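Local coordinates for protein putative xanthine dehydrogenase YAGS fad-binding subunit (Escherichia coli, PDB 5G5G) that probably oxidises aldehydes as the molybdenum-cofactor-binding subunit of a three-chain periplasmic aldehyde oxidase of the xanthine dehydrogenase family, at residues C[442-447]-C[511-516]; C[463-468]-C[504-509]; C[471-476]-C[493-498]. All coordinates share one frame; numbering follows the deposited sequence.

How the interactions relate
All three contacts lie in one molybdopterin cofactor-binding domain, and each touches the pterin cytosine dinucleotide. They are nested along the chain: interaction 3 lies inside the loop closed by interaction 2, itself inside that of interaction 1. Centres lie about 8 Å apart (second and third), 9 Å (first and second) and 13 Å (first and third). Interaction 3 packs the start of helix 472-484 on residues 493-495, at strand 491-494; interaction 2 pairs the loops leading into helices 472-484 and 511-534; interaction 1 sets the start of helix 511-534 against the loop before strand 447-453. Two helix starts and their loops thus line part of the cofactor pocket, from the molybdenum past the pyrophosphate to the ribose.

Interaction 1 of 3, residues C[442-447]-C[511-516]; sequences NLLEKS and GANTST. With MCN (pterin cytosine dinucleotide), chain Y.
The carboxamide of Asn513 meets Leu444 at its nitrogen end: Leu444 CD1 stands 3.6 Å from Asn513 ND2, beyond the nitrogen and somewhat off the amide plane, so this methyl covers neither face. The same ND2 donates to water 1, which gives its own protons to Asn442 OD1 and Leu443 O and so couples helix 511-534 to the loop through one solvent molecule. Each amide has a further partner outside the two segments: Asn513 OD1 bonds Ser683, and Asn442 ND2 bonds Gln583 and Ser682. Peptide groups are the other flat units here. The carbonyl of Gly511 is gripped from opposite faces by the backbone N and the hydroxyl of Ser515, with Ser515 OG 2.7 Å from Gly511 O; Thr516 treats the carbonyl of Ala512 in the same way.

Thr514 fills the middle of the contact. With CG2 turned away from its own carbonyl carbon (chi1 60° for OG1), that methyl lies 3.4 Å from Glu445 O and 3.6 Å from Glu445 N, a buried amide nitrogen that has no polar partner. Its OG1 instead bonds Trp510 O and takes a proton from water 3. Ser447 packs CB 3.3 Å from Thr514 O, while its OG, anti to the backbone N (chi1 -168°), meets waters 2 and 3, which lead on to Ser515 O and Thr514 OG1.

On the cofactor side, Gly511 N gives a 2.8 Å hydrogen bond to MCN O1B and Ala512 N a straighter one (162°) of 2.7 Å to MCN O1A. A side chain at Gly511 would collide with MCN O2B. The arrangement is that of a helix N-terminus receiving a pyrophosphate, its first amides and probably its dipole facing the negative charge, here within the molybdopterin-binding domain of the xanthine dehydrogenase family.

Interaction 2 of 3, residues C[463-468]-C[504-509]; sequences TDMTDI and AGSGGQ. With MCN (pterin cytosine dinucleotide), chain Y; MOS (dioxothiomolybdenum(VI) ion), chain Z.
Thr466 and Ser506 supply the polar link between the two loops: their hydroxyls OG1 and OG lie 2.7 Å apart, probably in a hydrogen bond, although the proton could go to another acceptor. Thr466 OG1 is also bonded to Gln211 O, which joins this pair to the residues round the metal.

The van der Waals part rests on Met465. Its CG is anti to the backbone N (chi1 -177°) and the chain bends at chi2, which lays SD 3.4 Å from Gly505 O and brings CE to 3.3 Å from Ser506 OG. That methyl also looks onto the cofactor pyrophosphate, and Ser515 of helix 511-534 packs on the same side chain. Further along, Ile468 CD1 makes an apolar contact with Ser506 CB at 3.9 Å and approaches MCN O4' of the pterin to 3.3 Å.

Both loops line the cofactor pocket, and 504-509, the glycine-rich approach to helix 511-534, also reaches the molybdenum site through Gly507 and Gly508; Gly505 and Gly508 adopt positive phi. The metal is held by MCN S7' and S8', a dithiolene, each 2.3 Å away.

Hydrogen bonding to the metal group comes from Gly508 N, which donates to MOS O2 over 2.9 Å at 160°, while Gln211 NE2 provides a second donor to the same ion.

Interaction 3 of 3, residues C[471-476]-C[493-498]; sequences GSYTIL and VHLGDS. With MCN (pterin cytosine dinucleotide), chain Y.
Tyr473 and Leu495 make the central CH-pi contact: Leu495 CD1 sits 3.5 Å from the ring centroid and 9° off its normal, squarely over one face. Tyr237 also meets this ring, with its plane at about 25° to it. At the edge and in the ring plane lies Val493 O, 3.5 Å from Tyr473 CE1, so the Val493 carbonyl borders the ring that the side chain of Leu495, two residues on, covers.

Apolar contacts extend this patch. Val493 CG1, anti to its own nitrogen (chi1 178°), rests 4.0 Å from Tyr473 CD1, and one helical turn along, Leu476 and Leu495 cross at an angle, Leu476 CD1 lying 3.7 Å from Leu495 CD2. Together they join helix 472-484 to strand 491-494 as the second half of a beta-alpha-beta unit that begins at strand 459-462, the two strands lying parallel and adjacent in one sheet.

The polar connection runs through water 4, which donates to Tyr473 OH at 2.8 Å and accepts from Leu495 N; the phenol is bonded to Pro236 O as well. An alanine replacing Tyr473 would probably leave the Leu495 methyl without its ring and deprive both water 4 and Pro236 O of a partner.

Toward the cofactor, Gly471 holds the N-cap position, where a CB would strike MCN O2', and Ser472 N lies 3.5 Å from MCN O3'.

Interaction 1 of 3, residues C[442-447]-C[511-516]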
loop_
_atom_site.group_PDB
_atom_site.type_symbol
_atom_site.label_atom_id
_atom_site.label_comp_id
_atom_site.label_asym_id
_atom_site.label_seq_id
_atom_site.Cartn_x
_atom_site.Cartn_y
_atom_site.Cartn_z
ATOM N N ASN C 442 -22.921 4.136 12.327
ATOM C CA ASN C 442 -22.277 3.984 13.605
ATOM C C ASN C 442 -22.826 2.720 14.239
ATOM O O ASN C 442 -24.022 2.616 14.427
ATOM C CB ASN C 442 -22.555 5.173 14.500
ATOM C CG ASN C 442 -21.876 5.061 15.826
ATOM O OD1 ASN C 442 -20.666 5.000 15.877
ATOM N ND2 ASN C 442 -22.650 5.037 16.910
ATOM N N LEU C 443 -21.957 1.776 14.586
ATOM C CA LEU C 443 -22.353 0.451 15.072
ATOM C C LEU C 443 -21.880 0.254 16.517
ATOM O O LEU C 443 -20.868 0.787 16.907
ATOM C CB LEU C 443 -21.721 -0.631 14.189
ATOM C CG LEU C 443 -22.036 -0.566 12.689
ATOM C CD1 LEU C 443 -21.250 -1.667 11.943
ATOM C CD2 LEU C 443 -23.533 -0.681 12.404
ATOM N N LEU C 444 -22.643 -0.513 17.302
ATOM C CA LEU C 444 -22.348 -0.704 18.697
ATOM C C LEU C 444 -22.179 -2.185 18.966
ATOM O O LEU C 444 -22.964 -2.968 18.482
ATOM C CB LEU C 444 -23.500 -0.222 19.557
ATOM C CG LEU C 444 -23.808 1.277 19.647
ATOM C CD1 LEU C 444 -22.560 2.101 19.888
ATOM C CD2 LEU C 444 -24.559 1.775 18.427
ATOM N N GLU C 445 -21.216 -2.536 19.802
ATOM C CA GLU C 445 -20.916 -3.911 20.159
ATOM C C GLU C 445 -20.395 -3.909 21.603
ATOM O O GLU C 445 -19.828 -2.908 22.067
ATOM C CB GLU C 445 -19.857 -4.476 19.222
ATOM C CG GLU C 445 -20.253 -4.675 17.750
ATOM C CD GLU C 445 -21.365 -5.710 17.512
ATOM O OE1 GLU C 445 -21.453 -6.707 18.293
ATOM O OE2 GLU C 445 -22.165 -5.506 16.541
ATOM N N LYS C 446 -20.667 -4.980 22.342
ATOM C CA LYS C 446 -20.194 -5.097 23.706
ATOM C C LYS C 446 -18.673 -5.034 23.815
ATOM O O LYS C 446 -17.964 -5.622 22.970
ATOM C CB LYS C 446 -20.668 -6.450 24.284
ATOM C CG LYS C 446 -20.266 -6.725 25.722
ATOM C CD LYS C 446 -20.710 -8.114 26.189
ATOM C CE LYS C 446 -20.463 -8.301 27.695
ATOM N NZ LYS C 446 -20.863 -9.661 28.173
ATOM N N SER C 447 -18.171 -4.364 24.864
ATOM C CA SER C 447 -16.757 -4.232 25.046
ATOM C C SER C 447 -16.392 -4.076 26.487
ATOM O O SER C 447 -17.063 -3.356 27.219
ATOM C CB SER C 447 -16.244 -3.037 24.256
ATOM O OG SER C 447 -14.811 -3.014 24.185
ATOM N N GLY C 511 -14.562 0.626 16.935
ATOM C CA GLY C 511 -13.515 0.357 17.935
ATOM C C GLY C 511 -13.290 1.454 18.956
ATOM O O GLY C 511 -13.202 1.163 20.167
ATOM N N ALA C 512 -13.129 2.706 18.491
ATOM C CA ALA C 512 -12.866 3.800 19.431
ATOM C C ALA C 512 -13.981 3.987 20.442
ATOM O O ALA C 512 -13.767 4.058 21.657
ATOM C CB ALA C 512 -12.668 5.088 18.698
ATOM N N ASN C 513 -15.190 4.098 19.918
ATOM C CA ASN C 513 -16.332 4.329 20.763
ATOM C C ASN C 513 -16.622 3.173 21.733
ATOM O O ASN C 513 -16.834 3.393 22.902
ATOM C CB ASN C 513 -17.558 4.617 19.875
ATOM C CG ASN C 513 -18.784 5.007 20.678
ATOM O OD1 ASN C 513 -18.667 5.679 21.706
ATOM N ND2 ASN C 513 -19.941 4.492 20.285
ATOM N N THR C 514 -16.592 1.936 21.254
ATOM C CA THR C 514 -16.915 0.794 22.095
ATOM C C THR C 514 -15.770 0.532 23.126
ATOM O O THR C 514 -16.079 0.289 24.287
ATOM C CB THR C 514 -17.187 -0.468 21.288
ATOM O OG1 THR C 514 -16.052 -0.825 20.508
ATOM C CG2 THR C 514 -18.413 -0.308 20.389
ATOM N N SER C 515 -14.512 0.572 22.710
ATOM C CA SER C 515 -13.405 0.251 23.589
ATOM C C SER C 515 -13.317 1.311 24.734
ATOM O O SER C 515 -13.129 0.960 25.913
ATOM C CB SER C 515 -12.080 0.111 22.844
ATOM O OG SER C 515 -11.574 1.307 22.306
ATOM N N THR C 516 -13.462 2.573 24.364
ATOM C CA THR C 516 -13.412 3.663 25.366
ATOM C C THR C 516 -14.613 3.626 26.283
ATOM O O THR C 516 -14.482 3.919 27.465
ATOM C CB THR C 516 -13.189 5.063 24.804
ATOM O OG1 THR C 516 -14.280 5.430 23.956
ATOM C CG2 THR C 516 -11.872 5.131 24.062
HETATM N N1 MCN Y . -11.187 8.615 16.720
HETATM C C2 MCN Y . -11.191 9.780 17.612
HETATM N N3 MCN Y . -12.677 10.022 17.876
HETATM C C4 MCN Y . -13.784 9.494 17.381
HETATM C C5 MCN Y . -13.510 8.246 16.587
HETATM C C6 MCN Y . -12.291 7.937 16.259
HETATM O O2 MCN Y . -10.344 10.361 18.051
HETATM N N4 MCN Y . -15.005 9.846 17.572
HETATM C "C1'" MCN Y . -9.854 8.354 16.201
HETATM C C2D MCN Y . -8.939 7.647 17.270
HETATM O "O2'" MCN Y . -7.571 7.942 17.000
HETATM C "C3'" MCN Y . -9.271 6.277 16.958
HETATM C C4D MCN Y . -9.402 6.055 15.384
HETATM O O4D MCN Y . -9.933 7.439 15.101
HETATM O "O3'" MCN Y . -8.359 5.213 17.413
HETATM C "C5'" MCN Y . -10.288 5.142 14.768
HETATM O "O5'" MCN Y . -11.422 4.839 15.547
HETATM P PA MCN Y . -12.643 4.186 14.851
HETATM O O1A MCN Y . -13.558 3.674 15.962
HETATM O O2A MCN Y . -13.163 5.075 13.777
HETATM O O3A MCN Y . -11.988 2.844 14.069
HETATM P PB MCN Y . -11.709 1.462 14.785
HETATM O O1B MCN Y . -12.902 0.609 14.727
HETATM O O2B MCN Y . -11.041 1.702 16.099
HETATM O O3B MCN Y . -10.562 0.958 13.835
HETATM C C10 MCN Y . -10.920 0.249 12.574
HETATM C "C9'" MCN Y . -10.818 1.098 11.357
HETATM C "C8'" MCN Y . -11.384 0.206 10.122
HETATM S "S8'" MCN Y . -12.785 -0.697 10.289
HETATM C "C7'" MCN Y . -10.615 0.100 9.153
HETATM S "S7'" MCN Y . -10.968 -0.997 7.787
HETATM C "C6'" MCN Y . -9.420 1.069 8.899
HETATM C C7 MCN Y . -9.554 2.207 10.019
HETATM O "O9'" MCN Y . -9.626 1.689 11.285
HETATM N "N5'" MCN Y . -8.187 0.194 9.265
HETATM C C4A MCN Y . -6.880 0.882 9.518
HETATM N "N8'" MCN Y . -8.304 2.995 9.976
HETATM C C4B MCN Y . -7.107 2.372 9.948
HETATM N "N1'" MCN Y . -5.953 3.147 10.072
HETATM C "C2'" MCN Y . -4.691 2.586 10.295
HETATM N "N2'" MCN Y . -3.653 3.268 10.391
HETATM N "N3'" MCN Y . -4.573 1.283 9.896
HETATM C "C4'" MCN Y . -5.538 0.308 9.699
HETATM O "O4'" MCN Y . -5.517 -0.903 9.410
HETATM O O HOH W 1 -19.459 3.076 17.634
HETATM O O HOH W 2 -13.519 -1.840 26.303
HETATM O O HOH W 3 -13.738 -2.359 21.231
#

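Interaction 2 of 3, residues C[463-468]-C[504-509]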
loop_
_atom_site.group_PDB
_atom_site.type_symbol
_atom_site.label_atom_id
_atom_site.label_comp_id
_atom_site.label_asym_id
_atom_site.label_seq_id
_atom_site.Cartn_x
_atom_site.Cartn_y
_atom_site.Cartn_z
ATOM N N THR C 463 -7.080 -4.352 28.071
ATOM C CA THR C 463 -8.190 -4.832 27.244
ATOM C C THR C 463 -7.624 -5.499 25.977
ATOM O O THR C 463 -6.549 -5.138 25.522
ATOM C CB THR C 463 -9.156 -3.673 26.928
ATOM O OG1 THR C 463 -10.216 -4.141 26.095
ATOM C CG2 THR C 463 -8.414 -2.474 26.267
ATOM N N ASP C 464 -8.338 -6.441 25.392
ATOM C CA ASP C 464 -7.818 -7.084 24.183
ATOM C C ASP C 464 -8.015 -6.248 22.888
ATOM O O ASP C 464 -7.696 -6.699 21.768
ATOM C CB ASP C 464 -8.393 -8.494 24.006
ATOM C CG ASP C 464 -9.780 -8.531 23.358
ATOM O OD1 ASP C 464 -10.415 -7.451 23.135
ATOM O OD2 ASP C 464 -10.281 -9.662 23.095
ATOM N N MET C 465 -8.550 -5.052 23.039
ATOM C CA MET C 465 -8.606 -4.115 21.914
ATOM C C MET C 465 -7.267 -3.942 21.230
ATOM O O MET C 465 -6.230 -4.015 21.883
ATOM C CB MET C 465 -9.098 -2.758 22.412
ATOM C CG MET C 465 -9.257 -1.732 21.333
ATOM S SD MET C 465 -10.459 -2.223 20.069
ATOM C CE MET C 465 -10.227 -0.881 18.969
ATOM N N THR C 466 -7.299 -3.758 19.924
ATOM C CA THR C 466 -6.086 -3.546 19.117
ATOM C C THR C 466 -5.903 -2.094 18.713
ATOM O O THR C 466 -6.887 -1.274 18.643
ATOM C CB THR C 466 -6.124 -4.441 17.858
ATOM O OG1 THR C 466 -7.380 -4.229 17.166
ATOM C CG2 THR C 466 -5.981 -5.866 18.248
ATOM N N ASP C 467 -4.643 -1.786 18.435
ATOM C CA ASP C 467 -4.231 -0.507 17.854
ATOM C C ASP C 467 -3.551 -0.852 16.589
ATOM O O ASP C 467 -2.420 -1.348 16.594
ATOM C CB ASP C 467 -3.322 0.323 18.796
ATOM C CG ASP C 467 -3.153 1.769 18.318
ATOM O OD1 ASP C 467 -3.209 1.971 17.062
ATOM O OD2 ASP C 467 -3.011 2.655 19.201
ATOM N N ILE C 468 -4.242 -0.624 15.459
ATOM C CA ILE C 468 -3.734 -1.044 14.120
ATOM C C ILE C 468 -3.128 0.162 13.406
ATOM O O ILE C 468 -2.956 0.148 12.189
ATOM C CB ILE C 468 -4.832 -1.734 13.318
ATOM C CG1 ILE C 468 -6.031 -0.760 13.053
ATOM C CG2 ILE C 468 -5.346 -2.968 14.055
ATOM C CD1 ILE C 468 -7.168 -1.346 12.279
ATOM N N ALA C 504 -14.615 -5.108 21.621
ATOM C CA ALA C 504 -15.221 -5.302 20.298
ATOM C C ALA C 504 -14.204 -5.379 19.153
ATOM O O ALA C 504 -14.592 -5.685 18.032
ATOM C CB ALA C 504 -16.246 -4.228 19.992
ATOM N N GLY C 505 -12.929 -5.141 19.444
ATOM C CA GLY C 505 -11.891 -5.109 18.426
ATOM C C GLY C 505 -11.926 -3.936 17.472
ATOM O O GLY C 505 -12.737 -3.011 17.619
ATOM N N SER C 506 -11.030 -3.981 16.497
ATOM C CA SER C 506 -10.928 -2.933 15.479
ATOM C C SER C 506 -11.628 -3.338 14.192
ATOM O O SER C 506 -11.086 -4.056 13.389
ATOM C CB SER C 506 -9.504 -2.624 15.192
ATOM O OG SER C 506 -8.815 -2.088 16.295
ATOM N N GLY C 507 -12.813 -2.807 13.971
ATOM C CA GLY C 507 -13.591 -3.159 12.839
ATOM C C GLY C 507 -14.869 -2.332 12.860
ATOM O O GLY C 507 -15.259 -1.831 13.921
ATOM N N GLY C 508 -15.459 -2.162 11.679
ATOM C CA GLY C 508 -16.748 -1.474 11.514
ATOM C C GLY C 508 -16.791 -0.037 12.006
ATOM O O GLY C 508 -17.895 0.514 12.306
ATOM N N GLN C 509 -15.609 0.556 12.122
ATOM C CA GLN C 509 -15.358 1.803 12.871
ATOM C C GLN C 509 -16.111 1.888 14.180
ATOM O O GLN C 509 -16.638 2.945 14.522
ATOM C CB GLN C 509 -15.526 3.066 11.998
ATOM C CG GLN C 509 -16.917 3.391 11.438
ATOM C CD GLN C 509 -17.019 4.767 10.844
ATOM O OE1 GLN C 509 -16.082 5.320 10.290
ATOM N NE2 GLN C 509 -18.209 5.333 10.928
HETATM N N1 MCN Y . -11.187 8.615 16.720
HETATM C C2 MCN Y . -11.191 9.780 17.612
HETATM N N3 MCN Y . -12.677 10.022 17.876
HETATM C C4 MCN Y . -13.784 9.494 17.381
HETATM C C5 MCN Y . -13.510 8.246 16.587
HETATM C C6 MCN Y . -12.291 7.937 16.259
HETATM O O2 MCN Y . -10.344 10.361 18.051
HETATM N N4 MCN Y . -15.005 9.846 17.572
HETATM C "C1'" MCN Y . -9.854 8.354 16.201
HETATM C C2D MCN Y . -8.939 7.647 17.270
HETATM O "O2'" MCN Y . -7.571 7.942 17.000
HETATM C "C3'" MCN Y . -9.271 6.277 16.958
HETATM C C4D MCN Y . -9.402 6.055 15.384
HETATM O O4D MCN Y . -9.933 7.439 15.101
HETATM O "O3'" MCN Y . -8.359 5.213 17.413
HETATM C "C5'" MCN Y . -10.288 5.142 14.768
HETATM O "O5'" MCN Y . -11.422 4.839 15.547
HETATM P PA MCN Y . -12.643 4.186 14.851
HETATM O O1A MCN Y . -13.558 3.674 15.962
HETATM O O2A MCN Y . -13.163 5.075 13.777
HETATM O O3A MCN Y . -11.988 2.844 14.069
HETATM P PB MCN Y . -11.709 1.462 14.785
HETATM O O1B MCN Y . -12.902 0.609 14.727
HETATM O O2B MCN Y . -11.041 1.702 16.099
HETATM O O3B MCN Y . -10.562 0.958 13.835
HETATM C C10 MCN Y . -10.920 0.249 12.574
HETATM C "C9'" MCN Y . -10.818 1.098 11.357
HETATM C "C8'" MCN Y . -11.384 0.206 10.122
HETATM S "S8'" MCN Y . -12.785 -0.697 10.289
HETATM C "C7'" MCN Y . -10.615 0.100 9.153
HETATM S "S7'" MCN Y . -10.968 -0.997 7.787
HETATM C "C6'" MCN Y . -9.420 1.069 8.899
HETATM C C7 MCN Y . -9.554 2.207 10.019
HETATM O "O9'" MCN Y . -9.626 1.689 11.285
HETATM N "N5'" MCN Y . -8.187 0.194 9.265
HETATM C C4A MCN Y . -6.880 0.882 9.518
HETATM N "N8'" MCN Y . -8.304 2.995 9.976
HETATM C C4B MCN Y . -7.107 2.372 9.948
HETATM N "N1'" MCN Y . -5.953 3.147 10.072
HETATM C "C2'" MCN Y . -4.691 2.586 10.295
HETATM N "N2'" MCN Y . -3.653 3.268 10.391
HETATM N "N3'" MCN Y . -4.573 1.283 9.896
HETATM C "C4'" MCN Y . -5.538 0.308 9.699
HETATM O "O4'" MCN Y . -5.517 -0.903 9.410
HETATM MO MO MOS Z . -12.666 -2.323 8.616
HETATM S S MOS Z . -13.198 -3.227 6.549
HETATM O O1 MOS Z . -11.733 -3.731 9.202
HETATM O O2 MOS Z . -14.648 -2.897 8.973
#

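Interaction 3 of 3, residues C[471-476]-C[493-498]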
loop_
_atom_site.group_PDB
_atom_site.type_symbol
_atom_site.label_atom_id
_atom_site.label_comp_id
_atom_site.label_asym_id
_atom_site.label_seq_id
_atom_site.Cartn_x
_atom_site.Cartn_y
_atom_site.Cartn_z
ATOM N N GLY C 471 -4.821 4.599 16.844
ATOM C CA GLY C 471 -4.669 5.407 18.082
ATOM C C GLY C 471 -5.313 4.893 19.344
ATOM O O GLY C 471 -5.306 5.573 20.352
ATOM N N SER C 472 -5.821 3.664 19.330
ATOM C CA SER C 472 -6.476 3.099 20.473
ATOM C C SER C 472 -5.654 3.229 21.774
ATOM O O SER C 472 -6.239 3.538 22.820
ATOM C CB SER C 472 -6.794 1.642 20.225
ATOM O OG SER C 472 -7.506 1.426 19.026
ATOM N N TYR C 473 -4.348 2.939 21.738
ATOM C CA TYR C 473 -3.517 3.093 22.966
ATOM C C TYR C 473 -3.800 4.459 23.596
ATOM O O TYR C 473 -4.026 4.566 24.806
ATOM C CB TYR C 473 -2.016 3.003 22.731
ATOM C CG TYR C 473 -1.489 1.578 22.592
ATOM C CD1 TYR C 473 -1.278 0.771 23.741
ATOM C CD2 TYR C 473 -1.098 1.057 21.333
ATOM C CE1 TYR C 473 -0.754 -0.505 23.631
ATOM C CE2 TYR C 473 -0.601 -0.230 21.237
ATOM C CZ TYR C 473 -0.413 -1.003 22.388
ATOM O OH TYR C 473 0.080 -2.327 22.301
ATOM N N THR C 474 -3.698 5.505 22.770
ATOM C CA THR C 474 -3.792 6.864 23.237
ATOM C C THR C 474 -5.185 7.269 23.729
ATOM O O THR C 474 -5.332 7.786 24.820
ATOM C CB THR C 474 -3.281 7.794 22.149
ATOM O OG1 THR C 474 -2.013 7.295 21.755
ATOM C CG2 THR C 474 -3.166 9.180 22.638
ATOM N N ILE C 475 -6.205 7.000 22.956
ATOM C CA ILE C 475 -7.550 7.335 23.381
ATOM C C ILE C 475 -8.062 6.554 24.593
ATOM O O ILE C 475 -8.815 7.098 25.402
ATOM C CB ILE C 475 -8.575 7.306 22.229
ATOM C CG1 ILE C 475 -8.679 5.909 21.572
ATOM C CG2 ILE C 475 -8.198 8.429 21.261
ATOM C CD1 ILE C 475 -9.965 5.694 20.752
ATOM N N LEU C 476 -7.600 5.311 24.757
ATOM C CA LEU C 476 -7.923 4.572 25.971
ATOM C C LEU C 476 -7.197 5.183 27.174
ATOM O O LEU C 476 -7.807 5.321 28.246
ATOM C CB LEU C 476 -7.570 3.086 25.825
ATOM C CG LEU C 476 -8.464 2.377 24.779
ATOM C CD1 LEU C 476 -7.873 1.054 24.310
ATOM C CD2 LEU C 476 -9.845 2.080 25.328
ATOM N N VAL C 493 -1.295 1.454 29.268
ATOM C CA VAL C 493 -2.327 0.728 28.535
ATOM C C VAL C 493 -1.695 -0.487 27.846
ATOM O O VAL C 493 -0.739 -0.329 27.081
ATOM C CB VAL C 493 -2.967 1.628 27.473
ATOM C CG1 VAL C 493 -4.025 0.873 26.669
ATOM C CG2 VAL C 493 -3.526 2.913 28.079
ATOM N N HIS C 494 -2.247 -1.648 28.146
ATOM C CA HIS C 494 -1.818 -2.927 27.603
ATOM C C HIS C 494 -2.961 -3.457 26.747
ATOM O O HIS C 494 -4.086 -3.612 27.232
ATOM C CB HIS C 494 -1.487 -3.866 28.732
ATOM C CG HIS C 494 -0.489 -3.284 29.683
ATOM N ND1 HIS C 494 0.752 -2.843 29.273
ATOM C CD2 HIS C 494 -0.558 -3.018 31.008
ATOM C CE1 HIS C 494 1.407 -2.341 30.318
ATOM N NE2 HIS C 494 0.638 -2.446 31.384
ATOM N N LEU C 495 -2.633 -3.744 25.495
ATOM C CA LEU C 495 -3.600 -4.123 24.454
ATOM C C LEU C 495 -3.277 -5.424 23.760
ATOM O O LEU C 495 -2.165 -5.958 23.867
ATOM C CB LEU C 495 -3.649 -3.033 23.364
ATOM C CG LEU C 495 -4.138 -1.672 23.777
ATOM C CD1 LEU C 495 -4.313 -0.767 22.567
ATOM C CD2 LEU C 495 -5.437 -1.760 24.506
ATOM N N GLY C 496 -4.291 -5.917 23.036
ATOM C CA GLY C 496 -4.094 -6.942 22.033
ATOM C C GLY C 496 -3.622 -8.279 22.569
ATOM O O GLY C 496 -2.738 -8.883 21.991
ATOM N N ASP C 497 -4.143 -8.732 23.667
ATOM C CA ASP C 497 -3.746 -9.988 24.273
ATOM C C ASP C 497 -5.029 -10.626 24.796
ATOM O O ASP C 497 -5.837 -9.986 25.526
ATOM C CB ASP C 497 -2.740 -9.693 25.377
ATOM C CG ASP C 497 -2.057 -10.949 25.945
ATOM O OD1 ASP C 497 -2.736 -11.993 26.208
ATOM O OD2 ASP C 497 -0.847 -10.814 26.281
ATOM N N SER C 498 -5.266 -11.889 24.406
ATOM C CA SER C 498 -6.478 -12.601 24.851
ATOM C C SER C 498 -6.487 -12.915 26.341
ATOM O O SER C 498 -7.534 -13.352 26.882
ATOM C CB SER C 498 -6.747 -13.860 24.023
ATOM O OG SER C 498 -5.711 -14.814 24.215
HETATM N N1 MCN Y . -11.187 8.615 16.720
HETATM C C2 MCN Y . -11.191 9.780 17.612
HETATM N N3 MCN Y . -12.677 10.022 17.876
HETATM C C4 MCN Y . -13.784 9.494 17.381
HETATM C C5 MCN Y . -13.510 8.246 16.587
HETATM C C6 MCN Y . -12.291 7.937 16.259
HETATM O O2 MCN Y . -10.344 10.361 18.051
HETATM N N4 MCN Y . -15.005 9.846 17.572
HETATM C "C1'" MCN Y . -9.854 8.354 16.201
HETATM C C2D MCN Y . -8.939 7.647 17.270
HETATM O "O2'" MCN Y . -7.571 7.942 17.000
HETATM C "C3'" MCN Y . -9.271 6.277 16.958
HETATM C C4D MCN Y . -9.402 6.055 15.384
HETATM O O4D MCN Y . -9.933 7.439 15.101
HETATM O "O3'" MCN Y . -8.359 5.213 17.413
HETATM C "C5'" MCN Y . -10.288 5.142 14.768
HETATM O "O5'" MCN Y . -11.422 4.839 15.547
HETATM P PA MCN Y . -12.643 4.186 14.851
HETATM O O1A MCN Y . -13.558 3.674 15.962
HETATM O O2A MCN Y . -13.163 5.075 13.777
HETATM O O3A MCN Y . -11.988 2.844 14.069
HETATM P PB MCN Y . -11.709 1.462 14.785
HETATM O O1B MCN Y . -12.902 0.609 14.727
HETATM O O2B MCN Y . -11.041 1.702 16.099
HETATM O O3B MCN Y . -10.562 0.958 13.835
HETATM C C10 MCN Y . -10.920 0.249 12.574
HETATM C "C9'" MCN Y . -10.818 1.098 11.357
HETATM C "C8'" MCN Y . -11.384 0.206 10.122
HETATM S "S8'" MCN Y . -12.785 -0.697 10.289
HETATM C "C7'" MCN Y . -10.615 0.100 9.153
HETATM S "S7'" MCN Y . -10.968 -0.997 7.787
HETATM C "C6'" MCN Y . -9.420 1.069 8.899
HETATM C C7 MCN Y . -9.554 2.207 10.019
HETATM O "O9'" MCN Y . -9.626 1.689 11.285
HETATM N "N5'" MCN Y . -8.187 0.194 9.265
HETATM C C4A MCN Y . -6.880 0.882 9.518
HETATM N "N8'" MCN Y . -8.304 2.995 9.976
HETATM C C4B MCN Y . -7.107 2.372 9.948
HETATM N "N1'" MCN Y . -5.953 3.147 10.072
HETATM C "C2'" MCN Y . -4.691 2.586 10.295
HETATM N "N2'" MCN Y . -3.653 3.268 10.391
HETATM N "N3'" MCN Y . -4.573 1.283 9.896
HETATM C "C4'" MCN Y . -5.538 0.308 9.699
HETATM O "O4'" MCN Y . -5.517 -0.903 9.410
HETATM O O HOH W 4 0.284 -3.518 24.789
#